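Local coordinates for D-threo-3-hydroxyaspartate dehydratase (Delftia, PDB 3WQE), which uses pyridoxal 5'-phosphate and a divalent metal ion to deaminate D-threo-3-hydroxyaspartate to oxaloacetate and ammonia, at residues V179-G184 with V223-T228. Numbering follows the deposited sequence.
With PLP (pyridoxal-5'-phosphate), chain F; 2TL (D-allothreonine), chain H.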
# COMPACT_ATOMS: atom_id res chain seq x y z
N VAL B 179 17.01 14.98 -22.62
CA VAL B 179 17.48 14.76 -21.22
C VAL B 179 16.31 15.07 -20.32
O VAL B 179 15.40 15.83 -20.63
CB VAL B 179 18.66 15.67 -20.83
CG1 VAL B 179 19.97 15.16 -21.52
CG2 VAL B 179 18.44 17.17 -21.24
N LEU B 180 16.30 14.42 -19.16
CA LEU B 180 15.24 14.69 -18.16
C LEU B 180 15.81 14.67 -16.80
O LEU B 180 16.86 14.00 -16.52
CB LEU B 180 14.06 13.69 -18.23
CG LEU B 180 14.33 12.29 -17.64
CD1 LEU B 180 12.96 11.61 -17.37
CD2 LEU B 180 15.18 11.42 -18.57
N THR B 181 15.21 15.41 -15.88
CA THR B 181 15.58 15.37 -14.44
C THR B 181 14.37 15.43 -13.59
O THR B 181 13.35 16.01 -14.06
CB THR B 181 16.61 16.47 -14.08
OG1 THR B 181 17.21 16.20 -12.81
CG2 THR B 181 15.94 17.88 -14.07
N HIS B 182 14.48 14.98 -12.32
CA HIS B 182 13.39 15.14 -11.37
C HIS B 182 13.99 15.60 -10.08
O HIS B 182 14.81 14.86 -9.47
CB HIS B 182 12.74 13.77 -11.14
CG HIS B 182 11.78 13.78 -10.00
ND1 HIS B 182 10.60 14.49 -9.98
CD2 HIS B 182 11.85 13.02 -8.79
CE1 HIS B 182 9.91 14.18 -8.76
NE2 HIS B 182 10.69 13.34 -8.06
N ALA B 183 13.65 16.82 -9.64
CA ALA B 183 14.29 17.36 -8.38
C ALA B 183 13.48 16.93 -7.16
O ALA B 183 12.72 17.67 -6.53
CB ALA B 183 14.47 18.94 -8.37
N GLY B 184 13.61 15.62 -6.87
CA GLY B 184 12.77 15.00 -5.85
C GLY B 184 13.19 15.48 -4.50
O GLY B 184 12.37 15.29 -3.54
N VAL B 223 14.18 18.86 -23.39
CA VAL B 223 14.69 19.08 -22.04
C VAL B 223 13.47 19.00 -21.14
O VAL B 223 12.57 19.91 -21.18
CB VAL B 223 15.41 20.46 -21.91
CG1 VAL B 223 15.78 20.67 -20.42
CG2 VAL B 223 16.59 20.50 -22.83
N SER B 224 13.43 17.98 -20.28
CA SER B 224 12.17 17.68 -19.48
C SER B 224 12.58 17.81 -18.00
O SER B 224 13.52 17.10 -17.51
CB SER B 224 11.77 16.26 -19.89
OG SER B 224 10.57 15.89 -19.12
N VAL B 225 11.84 18.60 -17.24
CA VAL B 225 12.12 18.74 -15.75
C VAL B 225 10.83 18.45 -14.99
O VAL B 225 9.76 18.57 -15.56
CB VAL B 225 12.69 20.11 -15.34
CG1 VAL B 225 13.93 20.47 -16.19
CG2 VAL B 225 11.61 21.21 -15.58
N GLY B 226 10.98 18.30 -13.68
CA GLY B 226 9.73 18.59 -12.86
C GLY B 226 9.58 17.67 -11.67
O GLY B 226 9.93 16.52 -11.72
N SER B 227 8.95 18.27 -10.67
CA SER B 227 8.27 17.59 -9.51
C SER B 227 7.09 18.57 -9.35
O SER B 227 7.15 19.73 -9.82
CB SER B 227 9.19 17.62 -8.28
OG SER B 227 9.49 18.90 -7.83
N THR B 228 6.05 18.16 -8.61
CA THR B 228 4.94 19.14 -8.42
C THR B 228 5.44 20.41 -7.76
O THR B 228 5.07 21.53 -8.19
CB THR B 228 3.79 18.41 -7.71
OG1 THR B 228 3.07 17.67 -8.70
CG2 THR B 228 2.81 19.46 -7.05
N1 PLP F . 9.03 12.61 -12.95
C2 PLP F . 9.63 11.58 -12.33
C2A PLP F . 10.74 10.84 -13.05
C3 PLP F . 9.33 11.21 -10.98
O3 PLP F . 9.95 10.17 -10.38
C4 PLP F . 8.23 11.83 -10.37
C4A PLP F . 7.81 11.58 -9.01
C5 PLP F . 7.57 12.90 -11.11
C6 PLP F . 8.05 13.24 -12.41
C5A PLP F . 6.32 13.59 -10.53
O4P PLP F . 6.59 14.33 -9.35
P PLP F . 5.31 14.80 -8.50
O1P PLP F . 4.56 15.69 -9.48
O2P PLP F . 6.03 15.55 -7.42
O3P PLP F . 4.55 13.58 -8.10
N 2TL H . 8.72 10.68 -8.19
CA 2TL H . 8.32 10.40 -6.75
CB 2TL H . 9.37 11.17 -5.90
OG1 2TL H . 9.12 12.54 -5.85
CG2 2TL H . 10.79 10.96 -6.10
C 2TL H . 8.57 8.91 -6.61
O 2TL H . 9.26 8.37 -7.48
OXT 2TL H . 8.00 8.41 -5.68
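Two neighbouring parallel strands of the alanine racemase-type TIM barrel, 175-180 and 222-225, run out at their C-terminal ends into the pyridoxal phosphate pocket, where His182 reaches across to Gly226 alongside the cofactor. Ser224 holds the strands in parallel register from both its backbone ends: its N donates to Val179 O (2.9 Å) and its O accepts from Thr181 N (2.9 Å). Val179 and Val223 point the same way, side by side, toward helix 192-215, with CG2 to CG2 at 4.1 Å. On the other face Ser224 OG is taken by Glu242 and Arg244. Past Ser224 the regular bonding lapses: Gly226 N makes a weak bond to Thr181 O and also reaches Glu202.

The imidazole of His182 carries the active-site end. With CG anti to the backbone N (chi1 170°), the ring swings out flat against the pyridine, PLP C3 lying 3.5 Å above its plane and over its centre; Gly184 N sits over the rim of the opposite face. ND1 donates to Gly226 O at 2.8 Å, nearly straight (166°), in the carbonyl plane and on a lone pair. NE2 meets OG1 of the bound D-allothreonine at 2.8 Å; either atom could be the donor. Together the two bonds probably set the rotation of the ring. Ser227 CB packs obliquely against His182 CE1. Ser227 occupies the N-cap position before helix 228-233, whose first residue grips the phosphate twice: Thr228 N donates to PLP O2P in a nearly straight bond (177°), and Thr228 OG1 donates to PLP O1P at 2.6 Å.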